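Periplasmic cell division protein (SufI) (Aquifex aeolicus, PDB 6SYY) is a multicopper oxidase that binds four copper ions and probably couples the oxidation of its substrates to the reduction of oxygen. Local coordinates at residues 91-99 against 175-186; 44-52 against 233-241. All coordinates share one frame; numbering follows the deposited sequence.

Contact 1. Residues 91-99 against 175-186; sequences YNPVIFLRK and AGMIIIEDEDED
Arg98 reaches past the end of strand 176-181 to Asp186 in the helix that follows. From CB the chain leads to CG, anti to the backbone N (chi1 -174°) and near Glu181 O, then bends at the next bond. CD comes to 3.4 Å from Glu181 O, NE follows over the same carbonyl, and CZ faces the Asp186 carboxylate between NH1 and NH2. The guanidinium has Glu181 C and Asp182 CA above one face, while its edge meets the carboxylate end-on: NH1 bonds Asp186 OD1 at 2.9 Å on the syn side, and NH2 bonds Asp186 OD2 at 2.6 Å from above a carboxylate plane turned 37° from its own. A methionine in its place would probably leave the Asp186 carboxylate without its paired charge and free to turn.

Strands 94-98 and 176-181 run parallel, their axes 21° apart, as the second and third strands of a five-stranded mixed sheet in a cupredoxin-type domain, flanked by 54-56 and 154-160. The start of strand 176-181 borders the copper site: the side chain of Ala175 lies about 5 Å from that of the copper ligand His159. Ile95 N to Met177 O (3.0 Å) and Ile179 N to Ile95 O (2.8 Å) begin the backbone pairing, which continues to Lys99 N.

Ile179 CB lies over the Phe96 ring, 4.1 Å from its centroid, in a CH-pi contact. The other face carries Ile95, Leu97, Ile178 and Ile180. Asp182 is the N-cap of the helix, its OD1 accepting from Glu185 N and also bonded to Ser153.

Contact 2. Residues 44-52 against 233-241; sequences LSKQSLNIP and VNLTPNPYM
Gln47 pairs in parallel with Pro239, their CA atoms 4.8 Å apart, and three backbone bonds hold the register: Gln47 N to Asn238 O, Tyr240 N to Gln47 O at 2.8 Å, and Leu49 N to Tyr240 O. Tyr240 CG sits between its backbone N and carbonyl carbon (chi1 71°), which places the ring across strand 47-48; Ser48 CA lies over one face, 3.9 Å from the centroid and 17° off the normal. Arg367 adds a cation-pi contact to this ring. Beneath the pairing, Leu49 CD1 packs on Val233 CG1 (3.6 Å) and Pro239 CB.

The short strand 47-48 thus edges strand 239-244, which pairs in parallel with strand 361-370 beyond, so the N-terminal segment adds an edge strand to the beta structure of what is probably the second cupredoxin-type domain.

Side chains extend the contact at both ends. Asn234 ND2 donates to Asn50 O at 2.9 Å and Asn50 ND2 returns a bond to Asn234 O, the two amide planes 81° apart; Asn234 OD1 accepts from Ile204 N. Thr236 OG1 receives Asn50 N at 3.0 Å. At the other end, Asn238 ND2 donates to Leu44 O, and Lys46 NZ makes a weak bond to Asn238 OD1.

The modelled chain starts at Leu44, and its first residues, 44-52, already belong to contact 2, which closes only when residues 233-241 arrive, 181 residues after Pro52. Within that long excursion the chain passes through 91-99 and returns at 175-186, so contact 1 closes a shorter loop inside the longer one. The smaller loop joins two strands of one sheet of the first cupredoxin-type domain; the larger one brings the N-terminal segment onto strand 239-244 of the following domain. Although their centres are about 22 Å apart, the two meet where 44-52 ends: Pro52 CB packs against Val94 CG2 at 4.1 Å. Strand 54-56, just after it, then edges strand 94-98.

Contact 1. Residues 91-99 against 175-186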
loop_
_atom_site.group_PDB
_atom_site.type_symbol
_atom_site.label_atom_id
_atom_site.label_comp_id
_atom_site.label_asym_id
_atom_site.label_seq_id
_atom_site.Cartn_x
_atom_site.Cartn_y
_atom_site.Cartn_z
ATOM N N TYR A 91 0.903 -18.679 4.397
ATOM C CA TYR A 91 0.491 -17.534 5.200
ATOM C C TYR A 91 0.899 -16.243 4.498
ATOM O O TYR A 91 2.073 -16.064 4.154
ATOM C CB TYR A 91 1.101 -17.597 6.602
ATOM C CG TYR A 91 0.504 -18.665 7.502
ATOM C CD1 TYR A 91 -0.666 -19.332 7.156
ATOM C CD2 TYR A 91 1.109 -18.993 8.708
ATOM C CE1 TYR A 91 -1.208 -20.304 7.986
ATOM C CE2 TYR A 91 0.576 -19.959 9.540
ATOM C CZ TYR A 91 -0.581 -20.612 9.178
ATOM O OH TYR A 91 -1.103 -21.576 10.015
ATOM N N ASN A 92 -0.074 -15.351 4.293
ATOM C CA ASN A 92 0.105 -14.054 3.644
ATOM C C ASN A 92 1.033 -14.123 2.439
ATOM O O ASN A 92 1.999 -13.349 2.359
ATOM C CB ASN A 92 0.651 -13.030 4.637
ATOM C CG ASN A 92 -0.286 -12.786 5.791
ATOM O OD1 ASN A 92 -1.502 -12.934 5.662
ATOM N ND2 ASN A 92 0.271 -12.409 6.933
ATOM N N PRO A 93 0.787 -15.012 1.481
ATOM C CA PRO A 93 1.691 -15.111 0.335
ATOM C C PRO A 93 1.579 -13.891 -0.564
ATOM O O PRO A 93 0.623 -13.117 -0.501
ATOM C CB PRO A 93 1.209 -16.371 -0.384
ATOM C CG PRO A 93 -0.250 -16.412 -0.077
ATOM C CD PRO A 93 -0.397 -15.879 1.320
ATOM N N VAL A 94 2.585 -13.720 -1.410
ATOM C CA VAL A 94 2.487 -12.749 -2.491
ATOM C C VAL A 94 1.587 -13.350 -3.561
ATOM O O VAL A 94 1.895 -14.404 -4.127
ATOM C CB VAL A 94 3.867 -12.387 -3.053
ATOM C CG1 VAL A 94 3.717 -11.552 -4.308
ATOM C CG2 VAL A 94 4.667 -11.627 -2.012
ATOM N N ILE A 95 0.458 -12.711 -3.807
ATOM C CA ILE A 95 -0.491 -13.183 -4.804
ATOM C C ILE A 95 -0.072 -12.641 -6.159
ATOM O O ILE A 95 0.141 -11.435 -6.317
ATOM C CB ILE A 95 -1.922 -12.745 -4.456
ATOM C CG1 ILE A 95 -2.384 -13.406 -3.157
ATOM C CG2 ILE A 95 -2.864 -13.071 -5.604
ATOM C CD1 ILE A 95 -3.771 -12.971 -2.706
ATOM N N PHE A 96 0.047 -13.526 -7.140
ATOM C CA PHE A 96 0.370 -13.122 -8.498
ATOM C C PHE A 96 -0.883 -13.155 -9.359
ATOM O O PHE A 96 -1.686 -14.089 -9.274
ATOM C CB PHE A 96 1.455 -14.021 -9.099
ATOM C CG PHE A 96 2.855 -13.570 -8.783
ATOM C CD1 PHE A 96 3.457 -13.917 -7.584
ATOM C CD2 PHE A 96 3.569 -12.797 -9.687
ATOM C CE1 PHE A 96 4.744 -13.500 -7.287
ATOM C CE2 PHE A 96 4.856 -12.379 -9.397
ATOM C CZ PHE A 96 5.444 -12.726 -8.194
ATOM N N LEU A 97 -1.052 -12.117 -10.176
ATOM C CA LEU A 97 -2.160 -12.015 -11.111
ATOM C C LEU A 97 -1.629 -11.608 -12.475
ATOM O O LEU A 97 -0.603 -10.932 -12.585
ATOM C CB LEU A 97 -3.204 -10.992 -10.654
ATOM C CG LEU A 97 -4.002 -11.304 -9.394
ATOM C CD1 LEU A 97 -4.830 -10.095 -9.002
ATOM C CD2 LEU A 97 -4.896 -12.505 -9.632
ATOM N N ARG A 98 -2.341 -12.022 -13.515
ATOM C CA ARG A 98 -2.062 -11.585 -14.873
ATOM C C ARG A 98 -3.176 -10.647 -15.312
ATOM O O ARG A 98 -4.356 -10.934 -15.082
ATOM C CB ARG A 98 -1.957 -12.773 -15.827
ATOM C CG ARG A 98 -1.530 -12.384 -17.218
ATOM C CD ARG A 98 -0.057 -12.061 -17.233
ATOM N NE ARG A 98 0.349 -11.407 -18.470
ATOM C CZ ARG A 98 1.615 -11.187 -18.804
ATOM N NH1 ARG A 98 2.590 -11.580 -17.994
ATOM N NH2 ARG A 98 1.907 -10.582 -19.947
ATOM N N LYS A 99 -2.807 -9.524 -15.922
ATOM C CA LYS A 99 -3.816 -8.568 -16.353
ATOM C C LYS A 99 -4.722 -9.209 -17.392
ATOM O O LYS A 99 -4.249 -9.828 -18.350
ATOM C CB LYS A 99 -3.166 -7.309 -16.923
ATOM C CG LYS A 99 -4.163 -6.227 -17.293
ATOM C CD LYS A 99 -3.468 -5.038 -17.922
ATOM C CE LYS A 99 -4.471 -3.968 -18.316
ATOM N NZ LYS A 99 -3.808 -2.819 -18.990
ATOM N N ALA A 175 -2.183 -8.794 6.218
ATOM C CA ALA A 175 -1.592 -7.907 5.226
ATOM C C ALA A 175 -0.785 -8.749 4.252
ATOM O O ALA A 175 -0.037 -9.641 4.664
ATOM C CB ALA A 175 -0.696 -6.835 5.865
ATOM N N GLY A 176 -0.938 -8.459 2.966
ATOM C CA GLY A 176 -0.212 -9.188 1.946
ATOM C C GLY A 176 -0.035 -8.341 0.707
ATOM O O GLY A 176 -0.752 -7.357 0.488
ATOM N N MET A 177 0.932 -8.748 -0.110
ATOM C CA MET A 177 1.266 -8.070 -1.352
ATOM C C MET A 177 0.674 -8.816 -2.543
ATOM O O MET A 177 0.593 -10.048 -2.542
ATOM C CB MET A 177 2.786 -7.951 -1.510
ATOM C CG MET A 177 3.246 -7.425 -2.864
ATOM S SD MET A 177 5.039 -7.244 -3.010
ATOM C CE MET A 177 5.358 -5.912 -1.852
ATOM N N ILE A 178 0.257 -8.050 -3.549
ATOM C CA ILE A 178 -0.190 -8.559 -4.839
ATOM C C ILE A 178 0.761 -8.036 -5.909
ATOM O O ILE A 178 1.140 -6.859 -5.888
ATOM C CB ILE A 178 -1.641 -8.125 -5.140
ATOM C CG1 ILE A 178 -2.606 -8.719 -4.114
ATOM C CG2 ILE A 178 -2.048 -8.506 -6.561
ATOM C CD1 ILE A 178 -4.020 -8.193 -4.242
ATOM N N ILE A 179 1.153 -8.908 -6.837
ATOM C CA ILE A 179 1.944 -8.510 -7.999
ATOM C C ILE A 179 1.139 -8.831 -9.250
ATOM O O ILE A 179 0.891 -10.007 -9.553
ATOM C CB ILE A 179 3.311 -9.199 -8.047
ATOM C CG1 ILE A 179 4.224 -8.665 -6.946
ATOM C CG2 ILE A 179 3.952 -8.972 -9.404
ATOM C CD1 ILE A 179 5.573 -9.350 -6.910
ATOM N N ILE A 180 0.747 -7.792 -9.984
ATOM C CA ILE A 180 0.093 -7.947 -11.277
ATOM C C ILE A 180 1.154 -7.885 -12.362
ATOM O O ILE A 180 2.119 -7.117 -12.266
ATOM C CB ILE A 180 -0.985 -6.867 -11.485
ATOM C CG1 ILE A 180 -2.111 -7.034 -10.469
ATOM C CG2 ILE A 180 -1.552 -6.933 -12.893
ATOM C CD1 ILE A 180 -3.226 -6.021 -10.640
ATOM N N GLU A 181 0.987 -8.708 -13.389
ATOM C CA GLU A 181 1.894 -8.739 -14.522
ATOM C C GLU A 181 1.129 -8.423 -15.798
ATOM O O GLU A 181 -0.010 -8.868 -15.981
ATOM C CB GLU A 181 2.579 -10.101 -14.632
ATOM C CG GLU A 181 3.483 -10.416 -13.448
ATOM C CD GLU A 181 4.096 -11.801 -13.531
ATOM O OE1 GLU A 181 3.337 -12.781 -13.701
ATOM O OE2 GLU A 181 5.337 -11.906 -13.433
ATOM N N ASP A 182 1.751 -7.626 -16.661
ATOM C CA ASP A 182 1.247 -7.375 -18.003
ATOM C C ASP A 182 2.439 -7.429 -18.951
ATOM O O ASP A 182 3.539 -7.838 -18.571
ATOM C CB ASP A 182 0.471 -6.047 -18.077
ATOM C CG ASP A 182 1.330 -4.818 -17.750
ATOM O OD1 ASP A 182 2.574 -4.878 -17.836
ATOM O OD2 ASP A 182 0.747 -3.772 -17.386
ATOM N N GLU A 183 2.222 -6.991 -20.191
ATOM C CA GLU A 183 3.285 -7.057 -21.184
ATOM C C GLU A 183 4.451 -6.136 -20.831
ATOM O O GLU A 183 5.607 -6.471 -21.117
ATOM C CB GLU A 183 2.718 -6.723 -22.564
ATOM C CG GLU A 183 3.680 -6.958 -23.718
ATOM C CD GLU A 183 3.029 -6.733 -25.069
ATOM O OE1 GLU A 183 1.822 -6.410 -25.101
ATOM O OE2 GLU A 183 3.722 -6.879 -26.098
ATOM N N ASP A 184 4.177 -4.988 -20.200
ATOM C CA ASP A 184 5.259 -4.085 -19.807
ATOM C C ASP A 184 6.157 -4.723 -18.760
ATOM O O ASP A 184 7.387 -4.604 -18.829
ATOM C CB ASP A 184 4.695 -2.768 -19.273
ATOM C CG ASP A 184 4.220 -1.849 -20.370
ATOM O OD1 ASP A 184 4.770 -1.931 -21.490
ATOM O OD2 ASP A 184 3.304 -1.038 -20.108
ATOM N N GLU A 185 5.558 -5.387 -17.769
ATOM C CA GLU A 185 6.348 -6.115 -16.782
ATOM C C GLU A 185 7.143 -7.236 -17.437
ATOM O O GLU A 185 8.274 -7.526 -17.027
ATOM C CB GLU A 185 5.439 -6.668 -15.686
ATOM C CG GLU A 185 6.150 -7.556 -14.675
ATOM C CD GLU A 185 7.211 -6.815 -13.881
ATOM O OE1 GLU A 185 7.110 -5.576 -13.753
ATOM O OE2 GLU A 185 8.149 -7.477 -13.382
ATOM N N ASP A 186 6.571 -7.872 -18.463
ATOM C CA ASP A 186 7.292 -8.921 -19.179
ATOM C C ASP A 186 8.575 -8.378 -19.790
ATOM O O ASP A 186 9.647 -8.978 -19.646
ATOM C CB ASP A 186 6.403 -9.526 -20.266
ATOM C CG ASP A 186 5.302 -10.407 -19.706
ATOM O OD1 ASP A 186 5.280 -10.646 -18.480
ATOM O OD2 ASP A 186 4.454 -10.859 -20.503
HETATM O O HOH W 1 2.579 -10.937 1.073
HETATM O O HOH W 2 -1.007 -2.584 -18.895
#

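Contact 2. Residues 44-52 against 233-241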
loop_
_atom_site.group_PDB
_atom_site.type_symbol
_atom_site.label_atom_id
_atom_site.label_comp_id
_atom_site.label_asym_id
_atom_site.label_seq_id
_atom_site.Cartn_x
_atom_site.Cartn_y
_atom_site.Cartn_z
ATOM N N LEU A 44 19.008 -8.206 19.633
ATOM C CA LEU A 44 18.747 -9.325 18.734
ATOM C C LEU A 44 19.704 -9.310 17.547
ATOM O O LEU A 44 19.873 -8.280 16.893
ATOM C CB LEU A 44 17.298 -9.289 18.239
ATOM C CG LEU A 44 16.865 -10.416 17.298
ATOM C CD1 LEU A 44 16.998 -11.769 17.977
ATOM C CD2 LEU A 44 15.443 -10.201 16.812
ATOM N N SER A 45 20.325 -10.459 17.278
ATOM C CA SER A 45 21.220 -10.590 16.137
ATOM C C SER A 45 20.483 -10.265 14.840
ATOM O O SER A 45 19.256 -10.359 14.749
ATOM C CB SER A 45 21.797 -12.007 16.059
ATOM O OG SER A 45 22.411 -12.395 17.275
ATOM N N LYS A 46 21.254 -9.863 13.830
ATOM C CA LYS A 46 20.698 -9.694 12.495
ATOM C C LYS A 46 20.061 -11.000 12.027
ATOM O O LYS A 46 20.609 -12.087 12.228
ATOM C CB LYS A 46 21.793 -9.264 11.516
ATOM C CG LYS A 46 21.623 -7.878 10.925
ATOM C CD LYS A 46 21.887 -6.807 11.958
ATOM C CE LYS A 46 21.955 -5.432 11.320
ATOM N NZ LYS A 46 22.085 -4.372 12.355
ATOM N N GLN A 47 18.892 -10.890 11.403
ATOM C CA GLN A 47 18.148 -12.041 10.913
ATOM C C GLN A 47 18.062 -11.985 9.394
ATOM O O GLN A 47 17.939 -10.903 8.812
ATOM C CB GLN A 47 16.736 -12.090 11.523
ATOM C CG GLN A 47 16.697 -12.236 13.045
ATOM C CD GLN A 47 17.190 -13.593 13.521
ATOM O OE1 GLN A 47 16.827 -14.631 12.965
ATOM N NE2 GLN A 47 18.027 -13.589 14.554
ATOM N N SER A 48 18.134 -13.150 8.753
ATOM C CA SER A 48 17.978 -13.216 7.305
ATOM C C SER A 48 16.575 -12.773 6.900
ATOM O O SER A 48 15.578 -13.230 7.468
ATOM C CB SER A 48 18.247 -14.636 6.814
ATOM O OG SER A 48 17.907 -14.772 5.448
ATOM N N LEU A 49 16.501 -11.878 5.917
ATOM C CA LEU A 49 15.214 -11.347 5.486
ATOM C C LEU A 49 14.303 -12.468 5.007
ATOM O O LEU A 49 14.668 -13.245 4.121
ATOM C CB LEU A 49 15.406 -10.320 4.371
ATOM C CG LEU A 49 14.082 -9.837 3.774
ATOM C CD1 LEU A 49 13.353 -8.954 4.764
ATOM C CD2 LEU A 49 14.289 -9.117 2.456
ATOM N N ASN A 50 13.120 -12.551 5.601
ATOM C CA ASN A 50 12.123 -13.502 5.139
ATOM C C ASN A 50 11.579 -13.056 3.789
ATOM O O ASN A 50 11.264 -11.879 3.595
ATOM C CB ASN A 50 10.995 -13.620 6.165
ATOM C CG ASN A 50 9.816 -14.421 5.651
ATOM O OD1 ASN A 50 9.943 -15.609 5.353
ATOM N ND2 ASN A 50 8.655 -13.777 5.556
ATOM N N ILE A 51 11.502 -13.984 2.846
ATOM C CA ILE A 51 10.874 -13.757 1.549
ATOM C C ILE A 51 9.547 -14.504 1.551
ATOM O O ILE A 51 9.540 -15.735 1.684
ATOM C CB ILE A 51 11.761 -14.226 0.383
ATOM C CG1 ILE A 51 13.067 -13.429 0.333
ATOM C CG2 ILE A 51 11.006 -14.104 -0.935
ATOM C CD1 ILE A 51 12.863 -11.942 0.205
ATOM N N PRO A 52 8.412 -13.819 1.422
ATOM C CA PRO A 52 7.124 -14.517 1.495
ATOM C C PRO A 52 6.986 -15.535 0.376
ATOM O O PRO A 52 7.614 -15.424 -0.679
ATOM C CB PRO A 52 6.095 -13.388 1.350
ATOM C CG PRO A 52 6.838 -12.134 1.681
ATOM C CD PRO A 52 8.247 -12.371 1.233
ATOM N N VAL A 233 10.695 -6.021 8.276
ATOM C CA VAL A 233 10.547 -6.161 6.833
ATOM C C VAL A 233 10.117 -7.593 6.571
ATOM O O VAL A 233 10.844 -8.535 6.908
ATOM C CB VAL A 233 11.841 -5.825 6.079
ATOM C CG1 VAL A 233 11.575 -5.784 4.588
ATOM C CG2 VAL A 233 12.418 -4.505 6.561
ATOM N N ASN A 234 8.928 -7.758 5.996
ATOM C CA ASN A 234 8.356 -9.083 5.770
ATOM C C ASN A 234 8.308 -9.880 7.069
ATOM O O ASN A 234 8.621 -11.071 7.103
ATOM C CB ASN A 234 9.138 -9.834 4.695
ATOM C CG ASN A 234 9.300 -9.022 3.435
ATOM O OD1 ASN A 234 8.522 -8.105 3.176
ATOM N ND2 ASN A 234 10.315 -9.350 2.640
ATOM N N LEU A 235 7.919 -9.201 8.152
ATOM C CA LEU A 235 7.863 -9.781 9.495
ATOM C C LEU A 235 9.227 -10.286 9.956
ATOM O O LEU A 235 9.313 -11.278 10.684
ATOM C CB LEU A 235 6.823 -10.903 9.589
ATOM C CG LEU A 235 5.367 -10.471 9.743
ATOM C CD1 LEU A 235 4.513 -11.662 10.103
ATOM C CD2 LEU A 235 5.228 -9.374 10.793
ATOM N N THR A 236 10.299 -9.610 9.546
ATOM C CA THR A 236 11.644 -9.949 9.988
ATOM C C THR A 236 12.220 -8.777 10.768
ATOM O O THR A 236 12.374 -7.679 10.203
ATOM C CB THR A 236 12.556 -10.295 8.811
ATOM O OG1 THR A 236 11.898 -11.234 7.955
ATOM C CG2 THR A 236 13.865 -10.897 9.310
ATOM N N PRO A 237 12.550 -8.950 12.045
ATOM C CA PRO A 237 13.188 -7.865 12.797
ATOM C C PRO A 237 14.681 -7.795 12.517
ATOM O O PRO A 237 15.354 -8.818 12.365
ATOM C CB PRO A 237 12.920 -8.253 14.255
ATOM C CG PRO A 237 12.895 -9.749 14.217
ATOM C CD PRO A 237 12.289 -10.131 12.887
ATOM N N ASN A 238 15.191 -6.567 12.457
ATOM C CA ASN A 238 16.610 -6.302 12.253
ATOM C C ASN A 238 17.177 -7.141 11.104
ATOM O O ASN A 238 18.087 -7.950 11.308
ATOM C CB ASN A 238 17.385 -6.554 13.540
ATOM C CG ASN A 238 18.811 -6.030 13.482
ATOM O OD1 ASN A 238 19.128 -5.154 12.677
ATOM N ND2 ASN A 238 19.677 -6.564 14.341
ATOM N N PRO A 239 16.652 -6.989 9.892
ATOM C CA PRO A 239 16.987 -7.929 8.821
ATOM C C PRO A 239 18.244 -7.565 8.038
ATOM O O PRO A 239 18.688 -6.416 7.989
ATOM C CB PRO A 239 15.746 -7.868 7.916
ATOM C CG PRO A 239 15.225 -6.486 8.101
ATOM C CD PRO A 239 15.606 -6.033 9.487
ATOM N N TYR A 240 18.821 -8.594 7.426
ATOM C CA TYR A 240 19.882 -8.450 6.445
ATOM C C TYR A 240 19.524 -9.281 5.221
ATOM O O TYR A 240 18.742 -10.232 5.296
ATOM C CB TYR A 240 21.254 -8.898 6.992
ATOM C CG TYR A 240 21.407 -10.400 7.202
ATOM C CD1 TYR A 240 21.756 -11.248 6.148
ATOM C CD2 TYR A 240 21.227 -10.968 8.459
ATOM C CE1 TYR A 240 21.895 -12.621 6.339
ATOM C CE2 TYR A 240 21.369 -12.339 8.660
ATOM C CZ TYR A 240 21.701 -13.159 7.596
ATOM O OH TYR A 240 21.842 -14.515 7.794
ATOM N N MET A 241 20.124 -8.923 4.090
ATOM C CA MET A 241 20.054 -9.754 2.898
ATOM C C MET A 241 21.382 -9.673 2.167
ATOM O O MET A 241 21.915 -8.577 1.970
ATOM C CB MET A 241 18.913 -9.322 1.970
ATOM C CG MET A 241 18.860 -10.079 0.645
ATOM S SD MET A 241 17.423 -9.656 -0.365
ATOM C CE MET A 241 17.847 -10.476 -1.898
HETATM O O HOH W 3 18.499 -13.005 3.584
#